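Local coordinates for protein aminotransferase class-III (Ochrobactrum anthropi, PDB 5GHG) that probably transfers amino groups between amines and keto compounds with a pyridoxal-phosphate-type cofactor, as omega-transaminases of class III do, at residues B[10-15]-B[29-34]; B[39-44]-B[433-438]; B[214-219]-B[249-254]; B[373-378]-B[382-387]. The protein carries 1 engineered substitution. One frame throughout, in Å; residues are numbered along the deposited sequence.

Interaction 1 (B[10-15]-B[29-34])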
loop_
_atom_site.group_PDB
_atom_site.type_symbol
_atom_site.label_atom_id
_atom_site.label_comp_id
_atom_site.label_asym_id
_atom_site.label_seq_id
_atom_site.Cartn_x
_atom_site.Cartn_y
_atom_site.Cartn_z
ATOM N N ALA B 10 18.972 -14.882 12.307
ATOM C CA ALA B 10 19.289 -13.993 13.410
ATOM C C ALA B 10 19.117 -12.525 13.017
ATOM O O ALA B 10 18.634 -11.718 13.810
ATOM C CB ALA B 10 20.715 -14.245 13.899
ATOM N N ARG B 11 19.522 -12.161 11.803
ATOM C CA ARG B 11 19.386 -10.783 11.373
ATOM C C ARG B 11 17.917 -10.408 11.158
ATOM O O ARG B 11 17.512 -9.286 11.465
ATOM C CB ARG B 11 20.211 -10.526 10.114
ATOM C CG ARG B 11 21.713 -10.553 10.413
ATOM C CD ARG B 11 22.528 -10.021 9.246
ATOM N NE ARG B 11 22.528 -10.959 8.151
ATOM C CZ ARG B 11 22.163 -10.680 6.902
ATOM N NH1 ARG B 11 21.776 -9.476 6.573
ATOM N NH2 ARG B 11 22.209 -11.627 5.991
ATOM N N ASP B 12 17.113 -11.340 10.647
ATOM C CA ASP B 12 15.677 -11.102 10.551
ATOM C C ASP B 12 15.082 -10.821 11.934
ATOM O O ASP B 12 14.308 -9.874 12.116
ATOM C CB ASP B 12 14.989 -12.305 9.901
ATOM C CG ASP B 12 13.511 -12.048 9.610
ATOM O OD1 ASP B 12 12.682 -12.336 10.496
ATOM O OD2 ASP B 12 13.174 -11.529 8.508
ATOM N N ILE B 13 15.448 -11.640 12.935
ATOM C CA ILE B 13 14.960 -11.427 14.284
ATOM C C ILE B 13 15.335 -10.037 14.785
ATOM O O ILE B 13 14.534 -9.346 15.428
ATOM C CB ILE B 13 15.502 -12.512 15.234
ATOM C CG1 ILE B 13 14.822 -13.862 14.964
ATOM C CG2 ILE B 13 15.394 -12.053 16.700
ATOM C CD1 ILE B 13 15.628 -15.041 15.500
ATOM N N ARG B 14 16.563 -9.611 14.509
ATOM C CA ARG B 14 17.064 -8.368 15.068
ATOM C C ARG B 14 16.391 -7.142 14.451
ATOM O O ARG B 14 16.135 -6.151 15.151
ATOM C CB ARG B 14 18.581 -8.298 14.887
ATOM C CG ARG B 14 19.320 -7.342 15.807
ATOM C CD ARG B 14 20.835 -7.585 15.672
ATOM N NE ARG B 14 21.119 -8.997 15.730
ATOM C CZ ARG B 14 21.977 -9.661 14.945
ATOM N NH1 ARG B 14 22.691 -9.037 14.023
ATOM N NH2 ARG B 14 22.132 -10.971 15.119
ATOM N N TYR B 15 16.114 -7.172 13.144
ATOM C CA TYR B 15 15.827 -5.929 12.426
ATOM C C TYR B 15 14.464 -5.835 11.765
ATOM O O TYR B 15 14.082 -4.738 11.364
ATOM C CB TYR B 15 16.890 -5.689 11.340
ATOM C CG TYR B 15 18.284 -5.626 11.903
ATOM C CD1 TYR B 15 18.622 -4.644 12.825
ATOM C CD2 TYR B 15 19.263 -6.549 11.525
ATOM C CE1 TYR B 15 19.908 -4.567 13.355
ATOM C CE2 TYR B 15 20.536 -6.488 12.030
ATOM C CZ TYR B 15 20.856 -5.489 12.957
ATOM O OH TYR B 15 22.117 -5.420 13.486
ATOM N N GLU B 29 11.845 -18.116 17.811
ATOM C CA GLU B 29 11.951 -19.169 16.794
ATOM C C GLU B 29 12.639 -18.726 15.507
ATOM O O GLU B 29 13.211 -19.558 14.825
ATOM C CB GLU B 29 10.570 -19.723 16.452
ATOM C CG GLU B 29 9.875 -20.346 17.661
ATOM C CD GLU B 29 8.403 -20.633 17.410
ATOM O OE1 GLU B 29 7.678 -20.923 18.392
ATOM O OE2 GLU B 29 7.972 -20.548 16.231
ATOM N N GLY B 30 12.606 -17.437 15.169
ATOM C CA GLY B 30 13.116 -16.989 13.899
ATOM C C GLY B 30 12.182 -17.395 12.765
ATOM O O GLY B 30 11.238 -18.162 12.963
ATOM N N PRO B 31 12.428 -16.875 11.563
ATOM C CA PRO B 31 11.589 -17.200 10.413
ATOM C C PRO B 31 12.087 -18.465 9.706
ATOM O O PRO B 31 13.205 -18.940 9.944
ATOM C CB PRO B 31 11.789 -15.981 9.501
ATOM C CG PRO B 31 13.227 -15.631 9.732
ATOM C CD PRO B 31 13.496 -15.925 11.204
ATOM N N LEU B 32 11.249 -18.993 8.827
ATOM C CA LEU B 32 11.688 -19.883 7.765
ATOM C C LEU B 32 12.024 -19.020 6.549
ATOM O O LEU B 32 11.157 -18.304 6.042
ATOM C CB LEU B 32 10.595 -20.898 7.410
ATOM C CG LEU B 32 10.984 -21.848 6.266
ATOM C CD1 LEU B 32 12.097 -22.771 6.681
ATOM C CD2 LEU B 32 9.796 -22.654 5.788
ATOM N N VAL B 33 13.268 -19.087 6.074
ATOM C CA VAL B 33 13.742 -18.185 5.020
ATOM C C VAL B 33 13.678 -18.922 3.682
ATOM O O VAL B 33 14.277 -19.996 3.527
ATOM C CB VAL B 33 15.155 -17.672 5.317
ATOM C CG1 VAL B 33 15.571 -16.623 4.302
ATOM C CG2 VAL B 33 15.216 -17.080 6.749
ATOM N N ILE B 34 12.961 -18.352 2.713
ATOM C CA ILE B 34 12.813 -18.958 1.387
ATOM C C ILE B 34 13.871 -18.359 0.461
ATOM O O ILE B 34 14.102 -17.148 0.470
ATOM C CB ILE B 34 11.404 -18.735 0.822
ATOM C CG1 ILE B 34 10.379 -19.326 1.790
ATOM C CG2 ILE B 34 11.281 -19.328 -0.560
ATOM C CD1 ILE B 34 10.545 -20.814 2.016
#
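Ile-13, on helix 8-15, and Gly-30, just past the end of helix 23-29, bring the two backbones closest, with their CA atoms 5.9 Å apart and no hydrogen bond joining the segments. What joins them is van der Waals packing. The tip of Ile-13 does the touching: CD1 lies 3.6 Å from Gly-30 CA and CG1 settles beside it, carried there by a first torsion that puts CG1 anti to the carbonyl carbon (chi1 -72°). Glycine suits this place twice over, because its positive phi turns the chain out of the helix and a side chain would be pressed against both the isoleucine methyl and the ring of Pro-31. That turn leads into strand 32-38, so Ile-13 and Asp-12 dock the N-terminal helix on the junction between helix and strand. The Asp-12 side chain passes alongside the Pro-31 ring, running the other way, and Asp-12 OD1 comes 3.4 Å from Pro-31 CG. This is packing against the ring carbons, since the carboxylate spends its polarity on other partners: OD1 accepts from NE2 of His-18, while OD2 is bonded to ND1 of His-16 and to OG of Ser-90 of the second subunit. Replacing Asp-12 by an alanine is likely to leave these two histidines and the serine of the other subunit without their shared acceptor, and to uncover the Pro-31 ring. Beyond Pro-31, residues 32-34 pair in parallel with a strand of the second subunit, continuing the sheet across the dimer interface.

Interaction 2 (B[39-44]-B[433-438])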
loop_
_atom_site.group_PDB
_atom_site.type_symbol
_atom_site.label_atom_id
_atom_site.label_comp_id
_atom_site.label_asym_id
_atom_site.label_seq_id
_atom_site.Cartn_x
_atom_site.Cartn_y
_atom_site.Cartn_z
ATOM N N GLY B 39 8.674 -23.254 -10.736
ATOM C CA GLY B 39 7.342 -23.749 -11.046
ATOM C C GLY B 39 6.438 -23.671 -9.826
ATOM O O GLY B 39 6.273 -22.601 -9.218
ATOM N N ILE B 40 5.836 -24.795 -9.434
ATOM C CA ILE B 40 4.967 -24.782 -8.260
ATOM C C ILE B 40 5.744 -24.931 -6.954
ATOM O O ILE B 40 5.122 -24.935 -5.886
ATOM C CB ILE B 40 3.884 -25.877 -8.283
ATOM C CG1 ILE B 40 4.497 -27.272 -8.106
ATOM C CG2 ILE B 40 3.039 -25.767 -9.569
ATOM C CD1 ILE B 40 3.444 -28.360 -7.781
ATOM N N TYR B 41 7.068 -25.044 -7.017
ATOM C CA TYR B 41 7.893 -25.336 -5.853
ATOM C C TYR B 41 8.672 -24.113 -5.385
ATOM O O TYR B 41 9.034 -23.236 -6.176
ATOM C CB TYR B 41 8.908 -26.457 -6.146
ATOM C CG TYR B 41 8.302 -27.699 -6.781
ATOM C CD1 TYR B 41 7.729 -28.698 -6.001
ATOM C CD2 TYR B 41 8.337 -27.876 -8.155
ATOM C CE1 TYR B 41 7.169 -29.848 -6.594
ATOM C CE2 TYR B 41 7.777 -29.005 -8.758
ATOM C CZ TYR B 41 7.200 -29.985 -7.974
ATOM O OH TYR B 41 6.652 -31.098 -8.591
ATOM N N VAL B 42 8.956 -24.078 -4.089
ATOM C CA VAL B 42 9.917 -23.167 -3.517
ATOM C C VAL B 42 10.903 -23.991 -2.704
ATOM O O VAL B 42 10.622 -25.121 -2.296
ATOM C CB VAL B 42 9.280 -22.072 -2.626
ATOM C CG1 VAL B 42 8.401 -21.142 -3.454
ATOM C CG2 VAL B 42 8.490 -22.674 -1.500
ATOM N N GLU B 43 12.063 -23.403 -2.466
ATOM C CA GLU B 43 13.152 -24.058 -1.753
ATOM C C GLU B 43 13.637 -23.104 -0.661
ATOM O O GLU B 43 13.879 -21.930 -0.933
ATOM C CB GLU B 43 14.247 -24.420 -2.737
ATOM C CG GLU B 43 15.545 -24.881 -2.162
ATOM C CD GLU B 43 16.584 -25.125 -3.264
ATOM O OE1 GLU B 43 16.212 -25.721 -4.307
ATOM O OE2 GLU B 43 17.737 -24.682 -3.091
ATOM N N ASP B 44 13.746 -23.598 0.567
ATOM C CA ASP B 44 14.239 -22.755 1.640
ATOM C C ASP B 44 15.765 -22.720 1.628
ATOM O O ASP B 44 16.421 -23.436 0.858
ATOM C CB ASP B 44 13.698 -23.221 2.994
ATOM C CG ASP B 44 14.189 -24.610 3.407
ATOM O OD1 ASP B 44 15.279 -25.044 2.969
ATOM O OD2 ASP B 44 13.475 -25.274 4.194
ATOM N N ASP B 433 -2.036 -32.572 -13.131
ATOM C CA ASP B 433 -2.788 -33.553 -12.354
ATOM C C ASP B 433 -1.873 -34.400 -11.469
ATOM O O ASP B 433 -2.247 -34.743 -10.351
ATOM C CB ASP B 433 -3.635 -34.457 -13.265
ATOM C CG ASP B 433 -4.945 -33.801 -13.707
ATOM O OD1 ASP B 433 -5.360 -32.770 -13.116
ATOM O OD2 ASP B 433 -5.588 -34.328 -14.639
ATOM N N GLN B 434 -0.683 -34.760 -11.957
ATOM C CA GLN B 434 0.228 -35.547 -11.132
ATOM C C GLN B 434 0.618 -34.793 -9.863
ATOM O O GLN B 434 0.779 -35.390 -8.799
ATOM C CB GLN B 434 1.502 -35.919 -11.918
ATOM C CG GLN B 434 1.254 -36.493 -13.307
ATOM C CD GLN B 434 1.232 -35.418 -14.409
ATOM O OE1 GLN B 434 0.168 -34.829 -14.713
ATOM N NE2 GLN B 434 2.411 -35.168 -15.035
ATOM N N GLN B 435 0.804 -33.484 -9.977
ATOM C CA GLN B 435 1.168 -32.670 -8.820
ATOM C C GLN B 435 -0.019 -32.491 -7.877
ATOM O O GLN B 435 0.153 -32.466 -6.657
ATOM C CB GLN B 435 1.716 -31.330 -9.304
ATOM C CG GLN B 435 3.068 -31.447 -9.978
ATOM C CD GLN B 435 3.483 -30.198 -10.757
ATOM O OE1 GLN B 435 2.650 -29.506 -11.341
ATOM N NE2 GLN B 435 4.780 -29.908 -10.764
ATOM N N VAL B 436 -1.227 -32.347 -8.431
ATOM C CA VAL B 436 -2.412 -32.317 -7.591
ATOM C C VAL B 436 -2.526 -33.615 -6.800
ATOM O O VAL B 436 -2.855 -33.609 -5.609
ATOM C CB VAL B 436 -3.678 -32.095 -8.446
ATOM C CG1 VAL B 436 -4.928 -32.400 -7.624
ATOM C CG2 VAL B 436 -3.710 -30.670 -8.989
ATOM N N ASP B 437 -2.260 -34.744 -7.469
ATOM C CA ASP B 437 -2.311 -36.040 -6.815
ATOM C C ASP B 437 -1.300 -36.126 -5.675
ATOM O O ASP B 437 -1.622 -36.601 -4.580
ATOM C CB ASP B 437 -2.052 -37.143 -7.848
ATOM C CG ASP B 437 -2.033 -38.520 -7.228
ATOM O OD1 ASP B 437 -2.982 -38.843 -6.489
ATOM O OD2 ASP B 437 -1.066 -39.262 -7.467
ATOM N N THR B 438 -0.070 -35.682 -5.921
ATOM C CA THR B 438 0.945 -35.668 -4.876
ATOM C C THR B 438 0.514 -34.812 -3.682
ATOM O O THR B 438 0.676 -35.214 -2.531
ATOM C CB THR B 438 2.266 -35.139 -5.458
ATOM O OG1 THR B 438 2.673 -36.018 -6.501
ATOM C CG2 THR B 438 3.354 -35.083 -4.408
HETATM O O HOH W 1 5.960 -26.975 -11.377
#
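Ile-40 and Gln-435 reach toward each other from the two segments, and here the packing is close: Ile-40 CD1 lies 3.5 Å from Gln-435 CD and also touches CB, CG and NE2 of the same side chain. Its CG1 sits between the backbone N and the carbonyl carbon (chi1 70°), in the crowded position, and also lies over the centre of the Tyr-41 ring. A branched aliphatic residue thus fills the space between a ring and an amide. The more open, polar side is looser and runs through NE2 of Gln-435. The glutamine chain, extended beyond CG, brings NE2 to 3.1 Å from Tyr-41 OH, with an N-H...O angle of 155°. Amide and ring planes stand 72° apart, and the hydroxyl is tilted slightly from the amide plane. NE2 also donates to a water, at 3.2 Å, and Ile-40 N gives its proton to the same water at 2.9 Å. Glutamine suits the place: Ile-40 packs along its stem and on the amide carbon, while the N-H groups of NE2 serve the phenol and the water. Strand 41-44 runs between strands 32-38 and 49-52, whereas Val-436 on helix 433-455 packs against Tyr-357 and Met-358 of helix 347-363.

Interaction 3 (B[214-219]-B[249-254])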
loop_
_atom_site.group_PDB
_atom_site.type_symbol
_atom_site.label_atom_id
_atom_site.label_comp_id
_atom_site.label_asym_id
_atom_site.label_seq_id
_atom_site.Cartn_x
_atom_site.Cartn_y
_atom_site.Cartn_z
ATOM N N GLU B 214 -31.034 0.465 9.171
ATOM C CA GLU B 214 -30.089 1.572 9.043
ATOM C C GLU B 214 -30.682 2.770 8.297
ATOM O O GLU B 214 -30.153 3.876 8.416
ATOM C CB GLU B 214 -28.819 1.086 8.342
ATOM C CG GLU B 214 -27.976 0.126 9.209
ATOM C CD GLU B 214 -27.376 0.811 10.423
ATOM O OE1 GLU B 214 -27.057 2.028 10.327
ATOM O OE2 GLU B 214 -27.233 0.150 11.482
ATOM N N GLY B 215 -31.776 2.571 7.555
ATOM C CA GLY B 215 -32.268 3.546 6.602
ATOM C C GLY B 215 -31.678 3.277 5.234
ATOM O O GLY B 215 -30.495 3.546 4.979
ATOM N N PRO B 216 -32.473 2.704 4.324
ATOM C CA PRO B 216 -31.923 2.336 3.007
ATOM C C PRO B 216 -31.240 3.489 2.286
ATOM O O PRO B 216 -30.263 3.269 1.544
ATOM C CB PRO B 216 -33.151 1.842 2.243
ATOM C CG PRO B 216 -34.088 1.384 3.308
ATOM C CD PRO B 216 -33.884 2.335 4.452
ATOM N N HIS B 217 -31.728 4.715 2.483
ATOM C CA HIS B 217 -31.103 5.881 1.872
ATOM C C HIS B 217 -29.700 6.166 2.419
ATOM O O HIS B 217 -29.000 7.022 1.859
ATOM C CB HIS B 217 -31.993 7.118 2.090
ATOM C CG HIS B 217 -32.104 7.521 3.521
ATOM N ND1 HIS B 217 -32.839 6.804 4.445
ATOM C CD2 HIS B 217 -31.556 8.558 4.204
ATOM C CE1 HIS B 217 -32.737 7.377 5.630
ATOM N NE2 HIS B 217 -31.961 8.440 5.513
ATOM N N THR B 218 -29.268 5.495 3.482
ATOM C CA THR B 218 -27.932 5.729 4.028
ATOM C C THR B 218 -26.910 4.699 3.553
ATOM O O THR B 218 -25.737 4.834 3.895
ATOM C CB THR B 218 -27.930 5.742 5.559
ATOM O OG1 THR B 218 -28.179 4.429 6.070
ATOM C CG2 THR B 218 -29.003 6.713 6.109
ATOM N N ILE B 219 -27.334 3.680 2.801
ATOM C CA ILE B 219 -26.461 2.571 2.394
ATOM C C ILE B 219 -25.945 2.859 0.990
ATOM O O ILE B 219 -26.728 2.927 0.040
ATOM C CB ILE B 219 -27.199 1.217 2.422
ATOM C CG1 ILE B 219 -27.836 0.939 3.794
ATOM C CG2 ILE B 219 -26.255 0.067 1.974
ATOM C CD1 ILE B 219 -26.864 0.950 4.972
ATOM N N LYS B 249 -30.604 -4.578 -5.427
ATOM C CA LYS B 249 -31.242 -3.865 -6.517
ATOM C C LYS B 249 -32.494 -3.130 -6.035
ATOM O O LYS B 249 -32.777 -2.009 -6.479
ATOM C CB LYS B 249 -31.571 -4.842 -7.646
ATOM C CG LYS B 249 -32.053 -4.187 -8.921
ATOM C CD LYS B 249 -31.947 -5.161 -10.087
ATOM C CE LYS B 249 -33.233 -5.209 -10.892
ATOM N NZ LYS B 249 -33.529 -3.902 -11.538
ATOM N N ARG B 250 -33.216 -3.732 -5.088
ATOM C CA ARG B 250 -34.431 -3.138 -4.543
ATOM C C ARG B 250 -34.174 -1.793 -3.877
ATOM O O ARG B 250 -35.057 -0.937 -3.849
ATOM C CB ARG B 250 -35.068 -4.111 -3.551
ATOM C CG ARG B 250 -36.347 -3.616 -2.856
ATOM C CD ARG B 250 -36.936 -4.743 -1.995
ATOM N NE ARG B 250 -37.113 -5.953 -2.796
ATOM C CZ ARG B 250 -36.854 -7.189 -2.397
ATOM N NH1 ARG B 250 -36.382 -7.416 -1.177
ATOM N NH2 ARG B 250 -37.048 -8.204 -3.229
ATOM N N TYR B 251 -32.975 -1.585 -3.335
ATOM C CA TYR B 251 -32.655 -0.346 -2.630
ATOM C C TYR B 251 -31.596 0.483 -3.340
ATOM O O TYR B 251 -31.071 1.430 -2.753
ATOM C CB TYR B 251 -32.228 -0.674 -1.196
ATOM C CG TYR B 251 -33.306 -1.371 -0.425
ATOM C CD1 TYR B 251 -34.405 -0.664 0.078
ATOM C CD2 TYR B 251 -33.253 -2.740 -0.216
ATOM C CE1 TYR B 251 -35.401 -1.312 0.783
ATOM C CE2 TYR B 251 -34.244 -3.410 0.487
ATOM C CZ TYR B 251 -35.316 -2.693 0.988
ATOM O OH TYR B 251 -36.295 -3.349 1.690
ATOM N N ASP B 252 -31.261 0.134 -4.582
ATOM C CA ASP B 252 -30.300 0.883 -5.395
ATOM C C ASP B 252 -28.932 0.968 -4.730
ATOM O O ASP B 252 -28.286 2.012 -4.748
ATOM C CB ASP B 252 -30.833 2.294 -5.712
ATOM C CG ASP B 252 -32.150 2.270 -6.467
ATOM O OD1 ASP B 252 -32.357 1.358 -7.298
ATOM O OD2 ASP B 252 -32.990 3.163 -6.234
ATOM N N ILE B 253 -28.476 -0.141 -4.166
ATOM C CA ILE B 253 -27.180 -0.202 -3.483
ATOM C C ILE B 253 -26.148 -0.762 -4.454
ATOM O O ILE B 253 -26.392 -1.784 -5.113
ATOM C CB ILE B 253 -27.277 -1.057 -2.213
ATOM C CG1 ILE B 253 -28.263 -0.400 -1.221
ATOM C CG2 ILE B 253 -25.882 -1.280 -1.595
ATOM C CD1 ILE B 253 -28.746 -1.326 -0.115
ATOM N N LEU B 254 -24.991 -0.116 -4.541
ATOM C CA LEU B 254 -23.931 -0.592 -5.436
ATOM C C LEU B 254 -23.355 -1.921 -4.951
ATOM O O LEU B 254 -23.230 -2.166 -3.749
ATOM C CB LEU B 254 -22.814 0.442 -5.531
ATOM C CG LEU B 254 -23.129 1.836 -6.054
ATOM C CD1 LEU B 254 -21.948 2.756 -5.836
ATOM C CD2 LEU B 254 -23.503 1.755 -7.531
HETATM O O HOH W 2 -31.916 3.521 -1.145
#
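Two helix-to-strand connections of an alpha/beta sheet meet here, and in the second of them Tyr-251 and Ile-253, which make the contact, flank Asp-252, the C-prime residue of a Schellman motif closing helix 240-250. The positive phi of Asp-252 goes with that role; its N reaches back to Lys-249 O at 3.2 Å, and Ile-253 N bonds the carbonyl one residue earlier. On the other connection, Pro-216 presents its ring to Tyr-251, crossing it obliquely: Pro-216 CB lies 3.5 Å from Tyr-251 CD1, and CG lies close to CD1 and CE1. The rigid proline opens the short 3-10 turn 216-218. That turn is fastened by Gly-215 O, which accepts from both Thr-218 N and Thr-218 OG1; the hydroxyl, 2.7 Å away, lies in the carbonyl plane on a lone pair. Deeper in, two isoleucines interlock, Ile-219 CG2 meeting Ile-253 CD1 at 3.5 Å. Ile-219 keeps CG1 anti to its carbonyl carbon (chi1 -55°), which leaves the CG2 methyl turned to Ile-253 while the longer branch leads away. A water joins the backbones, donating to Tyr-251 O at 2.8 Å and, weakly, to Pro-216 O. The Tyr-251 hydroxyl bonds OE2 of Glu-208, which also pairs with Arg-250. Shortening Tyr-251 to an alanine is likely to uncover one side of the Pro-216 ring and to leave Glu-208 without its phenol partner. Ile-211 of helix 196-214 packs on Pro-216, Tyr-251 and Ile-253, while Ile-219 and Leu-254 lead into the neighbouring parallel strands 219-224 and 254-258.

Interaction 4 (B[373-378]-B[382-387])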
loop_
_atom_site.group_PDB
_atom_site.type_symbol
_atom_site.label_atom_id
_atom_site.label_comp_id
_atom_site.label_asym_id
_atom_site.label_seq_id
_atom_site.Cartn_x
_atom_site.Cartn_y
_atom_site.Cartn_z
ATOM N N GLU B 373 -15.460 -30.767 7.113
ATOM C CA GLU B 373 -16.027 -30.338 5.828
ATOM C C GLU B 373 -14.928 -30.174 4.808
ATOM O O GLU B 373 -13.845 -29.661 5.118
ATOM C CB GLU B 373 -16.758 -28.983 5.974
ATOM C CG GLU B 373 -17.325 -28.463 4.651
ATOM C CD GLU B 373 -18.072 -27.138 4.789
ATOM O OE1 GLU B 373 -17.538 -26.203 5.429
ATOM O OE2 GLU B 373 -19.194 -27.028 4.274
ATOM N N VAL B 374 -15.217 -30.576 3.577
ATOM C CA VAL B 374 -14.430 -30.182 2.417
ATOM C C VAL B 374 -15.291 -29.224 1.605
ATOM O O VAL B 374 -16.436 -29.539 1.294
ATOM C CB VAL B 374 -14.006 -31.409 1.582
ATOM C CG1 VAL B 374 -13.224 -30.976 0.349
ATOM C CG2 VAL B 374 -13.213 -32.385 2.452
ATOM N N ARG B 375 -14.748 -28.051 1.283
ATOM C CA ARG B 375 -15.451 -27.062 0.476
ATOM C C ARG B 375 -14.487 -26.457 -0.546
ATOM O O ARG B 375 -13.274 -26.453 -0.346
ATOM C CB ARG B 375 -16.056 -25.966 1.364
ATOM C CG ARG B 375 -15.075 -25.340 2.345
ATOM C CD ARG B 375 -15.773 -24.339 3.270
ATOM N NE ARG B 375 -14.801 -23.680 4.168
ATOM C CZ ARG B 375 -14.540 -24.060 5.410
ATOM N NH1 ARG B 375 -15.152 -25.123 5.932
ATOM N NH2 ARG B 375 -13.639 -23.416 6.123
ATOM N N GLY B 376 -15.027 -25.954 -1.650
ATOM C CA GLY B 376 -14.188 -25.381 -2.677
ATOM C C GLY B 376 -14.865 -25.370 -4.036
ATOM O O GLY B 376 -15.845 -26.069 -4.285
ATOM N N VAL B 377 -14.322 -24.540 -4.925
ATOM C CA VAL B 377 -14.724 -24.483 -6.325
ATOM C C VAL B 377 -13.481 -24.199 -7.152
ATOM O O VAL B 377 -12.545 -23.558 -6.678
ATOM C CB VAL B 377 -15.812 -23.412 -6.596
ATOM C CG1 VAL B 377 -15.321 -22.040 -6.233
ATOM C CG2 VAL B 377 -16.237 -23.439 -8.055
ATOM N N GLY B 378 -13.466 -24.680 -8.390
ATOM C CA GLY B 378 -12.328 -24.414 -9.242
ATOM C C GLY B 378 -11.054 -24.892 -8.566
ATOM O O GLY B 378 -10.975 -26.025 -8.070
ATOM N N GLY B 382 -10.892 -25.590 0.842
ATOM C CA GLY B 382 -10.567 -25.635 2.252
ATOM C C GLY B 382 -11.019 -26.944 2.849
ATOM O O GLY B 382 -12.060 -27.481 2.474
ATOM N N VAL B 383 -10.219 -27.461 3.765
ATOM C CA VAL B 383 -10.511 -28.700 4.482
ATOM C C VAL B 383 -10.553 -28.354 5.955
ATOM O O VAL B 383 -9.513 -28.059 6.559
ATOM C CB VAL B 383 -9.467 -29.803 4.179
ATOM C CG1 VAL B 383 -9.769 -31.063 4.963
ATOM C CG2 VAL B 383 -9.430 -30.117 2.690
ATOM N N GLU B 384 -11.749 -28.340 6.537
ATOM C CA GLU B 384 -11.900 -27.946 7.934
ATOM C C GLU B 384 -11.830 -29.170 8.829
ATOM O O GLU B 384 -12.571 -30.141 8.630
ATOM C CB GLU B 384 -13.208 -27.186 8.175
ATOM C CG GLU B 384 -13.313 -26.659 9.598
ATOM C CD GLU B 384 -14.365 -25.575 9.785
ATOM O OE1 GLU B 384 -14.868 -25.057 8.773
ATOM O OE2 GLU B 384 -14.688 -25.247 10.953
ATOM N N LEU B 385 -10.942 -29.115 9.814
ATOM C CA LEU B 385 -10.637 -30.245 10.675
ATOM C C LEU B 385 -11.373 -30.144 12.003
ATOM O O LEU B 385 -11.529 -29.045 12.560
ATOM C CB LEU B 385 -9.125 -30.327 10.926
ATOM C CG LEU B 385 -8.254 -30.392 9.676
ATOM C CD1 LEU B 385 -6.786 -30.472 10.050
ATOM C CD2 LEU B 385 -8.657 -31.567 8.777
ATOM N N VAL B 386 -11.789 -31.294 12.520
ATOM C CA VAL B 386 -12.475 -31.408 13.809
ATOM C C VAL B 386 -12.055 -32.741 14.424
ATOM O O VAL B 386 -11.598 -33.641 13.729
ATOM C CB VAL B 386 -14.018 -31.362 13.648
ATOM C CG1 VAL B 386 -14.468 -30.041 13.045
ATOM C CG2 VAL B 386 -14.488 -32.496 12.772
ATOM N N THR B 387 -12.222 -32.868 15.740
ATOM C CA THR B 387 -12.109 -34.187 16.370
ATOM C C THR B 387 -13.445 -34.792 16.764
ATOM O O THR B 387 -13.514 -35.996 17.004
ATOM C CB THR B 387 -11.203 -34.140 17.611
ATOM O OG1 THR B 387 -11.636 -33.105 18.498
ATOM C CG2 THR B 387 -9.766 -33.877 17.200
#
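Arg-375 NH1 is gripped by two carboxylates, from Glu-384 across the strand pair and from Glu-373 on its own strand. It donates to Glu-384 OE1 at 2.9 Å, using that oxygen's anti lone pair, with the guanidinium and carboxylate planes 84° apart. NH1 also bonds Glu-373 OE1, at 2.7 Å on the anti side, making a salt-bridge network; both oxygens sit somewhat out of the guanidinium plane. A first torsion of 51° sets CG between backbone N and carbonyl carbon, and the chain runs extended to NE, across to Glu-384. A CB at Gly-382 would lie on the same face, about 3.9 Å from Arg-375 NE, so glycine keeps the arginine's path clear. Glu-373 OE1 and Glu-384 OE1 stand 4.4 Å apart, a repulsion the arginine charge probably eases. Beyond these, Arg-188 pairs with Glu-384 OE2, His-185 bonds Glu-373 OE1, NE bonds Val-233 O, and NH2 bonds Gly-232 O and, weakly, Glu-384 OE1. Beneath, Gly-382 N bonds Arg-375 O at 2.8 Å and Arg-375 N bonds Gly-382 O at 3.0 Å. Glu-384 N bonds Glu-373 O at 2.9 Å, the return bond being weak. On the other face, Val-374 and Val-383, the non-hydrogen-bonded pair, both touch Leu-362 of helix 347-363. An apolar face toward a helix and a charged face opposite belong to an antiparallel beta hairpin, strands 371-377 and 380-385, at the margin of a mixed sheet.

Interactions 1, 2 and 4 all reach one mixed sheet, whereas interaction 3 belongs to the other, largely parallel one. Interactions 1 and 2 touch through the neighbouring strands 32-38 and 41-44, and interaction 4 lies at the far margin of that sheet, its centre about 32 Å from that of interaction 1. Interaction 3 stands on the other side of the chain's centre from both 1 and 2. Interactions 1 and 4 are buried, the first beside the second subunit; interactions 2 and 3 are only partly so, and each includes a bridging water. Chemistry follows place: backbone pairing and charge at the hairpin, apolar fit in 3, a carboxylate packed on proline in 1, and an amide-phenol bond in 2.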